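Local coordinates for periplasmic chaperone Spy (Escherichia coli, PDB 5WO2), which acts without ATP as a homodimeric, cradle-shaped periplasmic chaperone that limits protein aggregation and lets its substrates fold while bound, at residues B[35-38]-B[39-43]; B[47-50]-B[51-54]; B[5-8]-B[9-13]. All coordinates share one frame; numbering follows the deposited sequence.

Overall arrangement
Interactions 1 and 2 face each other across the turn joining helix 32-41 to helix 48-77, their centres about 10 Å apart. The two pack directly: Ile40 CD1 of interaction 1 lies 3.6 Å from Gln54 CB of interaction 2, and Met37 and Ala36 also lean on the Gln54 side chain. Both contacts touch the second subunit, so this end of the chain belongs to the dimer interface, and interaction 1 also carries a zinc ion with a bound imidazole. Interaction 3 lies on the other side of the chain's centre, its own centre about 44 Å from that of interaction 1 and 46 Å from that of interaction 2, where neither segment meets the partner chain.

Interaction 1: residues B[35-38]-B[39-43]; sequences RAMH and DIIAS. With ZN (zinc ion), chain R; IMD (imidazole), chain Q.
His38 O accepts the amide of Ala42, 2.8 Å from Ala42 N and nearly straight at 174°. One residue earlier, Ile41 N donates to Met37 O at 3.0 Å. On that side the extended Met37 chain crosses Ile41 obliquely, Met37 CE meeting Ile41 CD1 at 4.0 Å, and Met37 also packs on His69 of the second subunit. The imidazole of His38 swings away from its own backbone N (chi1 -166°), and ND1 binds zinc at 2.0 Å. Its other ring nitrogen, NE2, is hydrogen-bonded to Asn89 of the second subunit, which helps fix the ring's rotation. An imidazole molecule, probably from the crystallisation liquor, coordinates the same zinc through N3, while its N1 donates to Asp39 OD1 at 3.0 Å and more weakly to OD2, so that Asp39 probably positions this zinc ligand from the second shell. The aliphatic part of Arg35 runs alongside this small ring, with CD 3.9 Å from its C4. Glu93 of the second subunit also binds the ion, making this an intersubunit zinc site beside the C-terminal end of helix 32-41, which is followed by an inverse gamma turn centred on Ala42.

Interaction 2: residues B[47-50]-B[51-54]; sequences DKVK and AEAQ
Lys48 and Glu52, one turn apart, run outward from the helix at an angle to each other, the aliphatic Lys48 CG coming 4.3 Å from the carboxylate carbon CD of Glu52. Glu52 CG stands beside its own backbone N (chi1 -70°), which leads the extended chain back over the preceding turn and brings CG within 3.3 Å of Lys48 O. The two charged ends do not meet: Lys48 NZ stays 5.7 Å from Glu52 OE2, and that carboxylate forms its salt bridge with Lys63 of the second subunit. Asp47 and Lys50 pair instead. Asp47 is the N-cap, and its OD1 accepts from Lys50 N at 3.1 Å, the donor approaching from above the carboxylate plane along a fairly straight N-H line of 165°. Bent at both chi3 and chi4, the Lys50 chain curls back so that NZ faces Asp47 OD2 in a long salt bridge of 4.0 Å. The first-turn amides and this ammonium group would probably favour a charged Asp47 carboxylate. Between these two pairs, the Ala51 methyl carbon CB sits 3.4 Å from Lys48 O. At this start of helix 48-77, Leu67 of the second subunit covers Lys48, Ala51 and Glu52, while Gln54 turns to helix 32-41 and donates through NE2 to Glu33 O.

Interaction 3: residues B[5-8]-B[9-13]; sequences LNLT and DAQKQ
Gln11 CG is set beside its own backbone N (chi1 -83°) and the chain then runs extended (chi2 178°), which carries the Gln11 side chain back across that of Thr8 at about a right angle and brings its amide to the Thr8 backbone. In the conformer described here, Gln11 OE1 takes the N-H of Thr8 at 2.7 Å from Thr8 N, in the amide plane and on a lone pair. The same oxygen lies 3.3 Å from Thr8 CB. Thr8 is the N-cap of helix 9-21, and Gln11 is its third helical residue, giving the side-chain-to-N-cap half of a capping box; the Thr8 side chain makes no reciprocal bond. Leu7, Thr8 and Gln11 are the fixed positions of the first of the chain's two LTXXQ sequences, the motif that names the family. Helical bonding starts at once, Lys12 N donating to Thr8 O at 2.7 Å. Lys12 bends at chi3 to bring NZ 2.9 Å from Leu7 O, a weak bond. The other end of the Gln11 amide is held as well: NE2 donates to Ile79 O and Gln84 OE1. From the second sequence, Leu80 packs on Leu7 and Gln11, and Gln84 NE2 is hydrogen-bonded to Leu5 O.

Interaction 1: residues B[35-38]-B[39-43]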
loop_
_atom_site.group_PDB
_atom_site.type_symbol
_atom_site.label_atom_id
_atom_site.label_comp_id
_atom_site.label_asym_id
_atom_site.label_seq_id
_atom_site.Cartn_x
_atom_site.Cartn_y
_atom_site.Cartn_z
ATOM N N ARG B 35 -13.638 6.070 1.249
ATOM C CA ARG B 35 -14.607 7.053 1.730
ATOM C C ARG B 35 -14.669 7.038 3.253
ATOM O O ARG B 35 -14.803 8.070 3.875
ATOM C CB ARG B 35 -15.988 6.791 1.131
ATOM C CG ARG B 35 -15.969 6.827 -0.377
ATOM C CD ARG B 35 -17.309 7.167 -1.002
ATOM N NE ARG B 35 -17.110 7.549 -2.394
ATOM C CZ ARG B 35 -17.508 6.850 -3.451
ATOM N NH1 ARG B 35 -18.188 5.706 -3.316
ATOM N NH2 ARG B 35 -17.234 7.311 -4.665
ATOM N N ALA B 36 -14.570 5.859 3.852
ATOM C CA ALA B 36 -14.518 5.777 5.301
ATOM C C ALA B 36 -13.275 6.497 5.842
ATOM O O ALA B 36 -13.358 7.215 6.846
ATOM C CB ALA B 36 -14.534 4.306 5.756
ATOM N N MET B 37 -12.128 6.294 5.199
ATOM C CA MET B 37 -10.918 7.019 5.580
ATOM C C MET B 37 -11.132 8.517 5.454
ATOM O O MET B 37 -10.773 9.320 6.335
ATOM C CB MET B 37 -9.744 6.606 4.695
ATOM C CG MET B 37 -8.444 7.265 5.122
ATOM S SD MET B 37 -7.001 6.702 4.243
ATOM C CE MET B 37 -5.724 7.477 5.232
ATOM N N HIS B 38 -11.701 8.908 4.330
ATOM C CA HIS B 38 -11.983 10.320 4.128
ATOM C C HIS B 38 -12.823 10.873 5.257
ATOM O O HIS B 38 -12.511 11.948 5.810
ATOM C CB HIS B 38 -12.694 10.527 2.805
ATOM C CG HIS B 38 -12.739 11.953 2.360
ATOM N ND1 HIS B 38 -13.443 12.342 1.247
ATOM C CD2 HIS B 38 -12.214 13.086 2.891
ATOM C CE1 HIS B 38 -13.302 13.640 1.064
ATOM N NE2 HIS B 38 -12.558 14.125 2.049
ATOM N N ASP B 39 -13.872 10.137 5.647
ATOM C CA ASP B 39 -14.786 10.657 6.647
ATOM C C ASP B 39 -14.149 10.700 8.045
ATOM O O ASP B 39 -14.601 11.449 8.900
ATOM C CB ASP B 39 -16.103 9.829 6.645
ATOM C CG ASP B 39 -16.930 10.074 5.361
ATOM O OD1 ASP B 39 -16.576 11.053 4.679
ATOM O OD2 ASP B 39 -17.863 9.316 4.984
ATOM N N ILE B 40 -13.097 9.925 8.267
ATOM C CA ILE B 40 -12.369 9.960 9.540
ATOM C C ILE B 40 -11.436 11.164 9.578
ATOM O O ILE B 40 -11.297 11.823 10.607
ATOM C CB ILE B 40 -11.570 8.658 9.728
ATOM C CG1 ILE B 40 -12.551 7.550 10.149
ATOM C CG2 ILE B 40 -10.476 8.809 10.781
ATOM C CD1 ILE B 40 -12.069 6.222 9.828
ATOM N N ILE B 41 -10.833 11.460 8.437
ATOM C CA ILE B 41 -9.940 12.594 8.327
ATOM C C ILE B 41 -10.715 13.913 8.368
ATOM O O ILE B 41 -10.348 14.800 9.101
ATOM C CB ILE B 41 -9.111 12.506 7.050
ATOM C CG1 ILE B 41 -8.170 11.304 7.172
ATOM C CG2 ILE B 41 -8.412 13.854 6.766
ATOM C CD1 ILE B 41 -7.382 11.004 5.907
ATOM N N ALA B 42 -11.776 14.032 7.578
ATOM C CA ALA B 42 -12.597 15.253 7.502
ATOM C C ALA B 42 -13.679 15.263 8.559
ATOM O O ALA B 42 -14.875 15.194 8.228
ATOM C CB ALA B 42 -13.250 15.369 6.141
ATOM N N SER B 43 -13.274 15.255 9.820
ATOM C CA SER B 43 -14.198 15.171 10.947
ATOM C C SER B 43 -13.698 16.143 11.990
ATOM O O SER B 43 -12.500 16.355 12.071
ATOM C CB SER B 43 -14.265 13.765 11.535
ATOM O OG SER B 43 -15.046 13.824 12.697
HETATM ZN ZN ZN R . -14.314 11.268 -0.233
HETATM N N1 IMD Q . -17.025 10.251 1.852
HETATM C C2 IMD Q . -15.967 10.539 1.087
HETATM N N3 IMD Q . -16.401 10.977 -0.099
HETATM C C4 IMD Q . -17.748 10.907 -0.117
HETATM C C5 IMD Q . -18.133 10.429 1.110
#

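Interaction 2: residues B[47-50]-B[51-54]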
loop_
_atom_site.group_PDB
_atom_site.type_symbol
_atom_site.label_atom_id
_atom_site.label_comp_id
_atom_site.label_asym_id
_atom_site.label_seq_id
_atom_site.Cartn_x
_atom_site.Cartn_y
_atom_site.Cartn_z
ATOM N N ASP B 47 -11.650 10.097 15.864
ATOM C CA ASP B 47 -12.310 9.011 16.558
ATOM C C ASP B 47 -11.482 7.735 16.447
ATOM O O ASP B 47 -11.546 7.056 15.455
ATOM C CB ASP B 47 -13.696 8.828 15.955
ATOM C CG ASP B 47 -14.554 7.828 16.704
ATOM O OD1 ASP B 47 -14.082 6.822 17.294
ATOM O OD2 ASP B 47 -15.769 8.060 16.683
ATOM N N LYS B 48 -10.731 7.406 17.486
ATOM C CA LYS B 48 -9.738 6.348 17.356
ATOM C C LYS B 48 -10.406 5.018 17.124
ATOM O O LYS B 48 -9.948 4.263 16.296
ATOM C CB LYS B 48 -8.854 6.274 18.577
ATOM C CG LYS B 48 -7.699 5.291 18.459
ATOM C CD LYS B 48 -6.799 5.590 19.630
ATOM C CE LYS B 48 -5.632 4.650 19.776
ATOM N NZ LYS B 48 -4.696 5.368 20.764
ATOM N N VAL B 49 -11.508 4.767 17.829
ATOM C CA VAL B 49 -12.135 3.432 17.709
ATOM C C VAL B 49 -12.693 3.253 16.306
ATOM O O VAL B 49 -12.577 2.192 15.708
ATOM C CB VAL B 49 -13.243 3.224 18.772
ATOM C CG1 VAL B 49 -14.028 1.916 18.528
ATOM C CG2 VAL B 49 -12.577 3.208 20.138
ATOM N N LYS B 50 -13.251 4.317 15.753
ATOM C CA LYS B 50 -13.714 4.288 14.380
ATOM C C LYS B 50 -12.549 4.107 13.409
ATOM O O LYS B 50 -12.637 3.370 12.438
ATOM C CB LYS B 50 -14.476 5.585 14.088
ATOM C CG LYS B 50 -15.288 5.497 12.831
ATOM C CD LYS B 50 -16.297 6.653 12.744
ATOM C CE LYS B 50 -17.236 6.749 13.966
ATOM N NZ LYS B 50 -17.727 5.421 14.487
ATOM N N ALA B 51 -11.440 4.776 13.686
ATOM C CA ALA B 51 -10.270 4.618 12.825
ATOM C C ALA B 51 -9.755 3.198 12.892
ATOM O O ALA B 51 -9.372 2.616 11.870
ATOM C CB ALA B 51 -9.189 5.636 13.248
ATOM N N GLU B 52 -9.760 2.613 14.070
ATOM C CA GLU B 52 -9.314 1.231 14.186
ATOM C C GLU B 52 -10.200 0.293 13.355
ATOM O O GLU B 52 -9.705 -0.670 12.749
ATOM C CB GLU B 52 -9.296 0.782 15.635
ATOM C CG GLU B 52 -8.180 1.466 16.435
ATOM C CD GLU B 52 -8.164 1.077 17.922
ATOM O OE1 GLU B 52 -9.208 1.180 18.594
ATOM O OE2 GLU B 52 -7.075 0.733 18.418
ATOM N N ALA B 53 -11.509 0.558 13.331
ATOM C CA ALA B 53 -12.378 -0.298 12.542
ATOM C C ALA B 53 -12.090 -0.195 11.038
ATOM O O ALA B 53 -12.089 -1.205 10.319
ATOM C CB ALA B 53 -13.863 0.021 12.841
ATOM N N GLN B 54 -11.793 1.014 10.593
ATOM C CA GLN B 54 -11.434 1.286 9.188
ATOM C C GLN B 54 -10.162 0.565 8.840
ATOM O O GLN B 54 -10.076 -0.087 7.791
ATOM C CB GLN B 54 -11.259 2.791 8.934
ATOM C CG GLN B 54 -11.215 3.150 7.453
ATOM C CD GLN B 54 -9.830 3.030 6.826
ATOM O OE1 GLN B 54 -8.814 2.991 7.536
ATOM N NE2 GLN B 54 -9.782 2.976 5.480
#

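Interaction 3: residues B[5-8]-B[9-13]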
loop_
_atom_site.group_PDB
_atom_site.type_symbol
_atom_site.label_atom_id
_atom_site.label_comp_id
_atom_site.label_asym_id
_atom_site.label_seq_id
_atom_site.Cartn_x
_atom_site.Cartn_y
_atom_site.Cartn_z
ATOM N N LEU B 5 14.759 -9.374 -18.774
ATOM C CA LEU B 5 14.821 -10.812 -18.586
ATOM C C LEU B 5 14.797 -11.551 -19.923
ATOM O O LEU B 5 14.992 -12.755 -19.954
ATOM C CB LEU B 5 13.663 -11.285 -17.703
ATOM C CG LEU B 5 13.534 -10.676 -16.307
ATOM C CD1 LEU B 5 12.321 -11.276 -15.660
ATOM C CD2 LEU B 5 14.767 -10.902 -15.449
ATOM N N ASN B 6 14.557 -10.823 -21.013
ATOM C CA ASN B 6 14.630 -11.381 -22.361
ATOM C C ASN B 6 13.504 -12.364 -22.598
ATOM O O ASN B 6 13.718 -13.503 -23.008
ATOM C CB ASN B 6 15.979 -12.066 -22.584
ATOM C CG ASN B 6 17.115 -11.345 -21.896
ATOM O OD1 ASN B 6 16.932 -10.252 -21.353
ATOM N ND2 ASN B 6 18.296 -11.951 -21.910
ATOM N N LEU B 7 12.288 -11.928 -22.313
ATOM C CA LEU B 7 11.174 -12.867 -22.261
ATOM C C LEU B 7 10.813 -13.505 -23.620
ATOM O O LEU B 7 10.536 -12.830 -24.595
ATOM C CB LEU B 7 9.956 -12.168 -21.679
ATOM C CG LEU B 7 10.127 -11.688 -20.231
ATOM C CD1 LEU B 7 9.074 -10.677 -19.895
ATOM C CD2 LEU B 7 10.051 -12.875 -19.285
ATOM N N THR B 8 10.829 -14.832 -23.648
ATOM C CA THR B 8 10.321 -15.621 -24.777
ATOM C C THR B 8 8.872 -15.206 -25.166
ATOM O O THR B 8 8.068 -14.909 -24.273
ATOM C CB THR B 8 10.357 -17.134 -24.398
ATOM O OG1 THR B 8 11.661 -17.686 -24.623
ATOM C CG2 THR B 8 9.373 -17.912 -25.177
ATOM N N ASP B 9 8.524 -15.163 -26.461
ATOM C CA ASP B 9 7.133 -14.835 -26.846
ATOM C C ASP B 9 6.156 -15.829 -26.215
ATOM O O ASP B 9 5.075 -15.431 -25.787
ATOM C CB ASP B 9 6.913 -14.749 -28.388
ATOM C CG ASP B 9 7.864 -15.615 -29.192
ATOM O OD1 ASP B 9 8.963 -15.914 -28.680
ATOM O OD2 ASP B 9 7.526 -15.974 -30.358
ATOM N N ALA B 10 6.536 -17.097 -26.106
ATOM C CA ALA B 10 5.766 -18.043 -25.288
ATOM C C ALA B 10 5.691 -17.576 -23.822
ATOM O O ALA B 10 4.673 -17.775 -23.134
ATOM C CB ALA B 10 6.365 -19.449 -25.367
ATOM N N GLN B 11 6.749 -16.929 -23.340
ATOM C CA GLN B 11 6.786 -16.495 -21.942
ATOM C C GLN B 11 5.836 -15.308 -21.748
ATOM O O GLN B 11 4.967 -15.335 -20.864
ATOM C CB GLN B 11 8.221 -16.131 -21.509
ATOM C CG GLN B 11 9.068 -17.340 -21.088
ATOM C CD GLN B 11 10.504 -16.959 -20.720
ATOM O OE1 GLN B 11 11.099 -16.071 -21.317
ATOM N NE2 GLN B 11 11.052 -17.634 -19.723
ATOM N N LYS B 12 5.994 -14.293 -22.599
ATOM C CA LYS B 12 5.156 -13.093 -22.555
ATOM C C LYS B 12 3.701 -13.475 -22.770
ATOM O O LYS B 12 2.841 -13.056 -22.019
ATOM C CB LYS B 12 5.603 -12.079 -23.610
ATOM C CG LYS B 12 6.997 -11.485 -23.351
ATOM C CD LYS B 12 7.682 -10.884 -24.617
ATOM C CE LYS B 12 7.852 -11.935 -25.710
ATOM N NZ LYS B 12 8.916 -11.776 -26.779
ATOM N N GLN B 13 3.421 -14.272 -23.798
ATOM C CA GLN B 13 2.057 -14.776 -23.980
ATOM C C GLN B 13 1.551 -15.321 -22.641
ATOM O O GLN B 13 0.450 -14.987 -22.191
ATOM C CB GLN B 13 2.001 -15.862 -25.056
#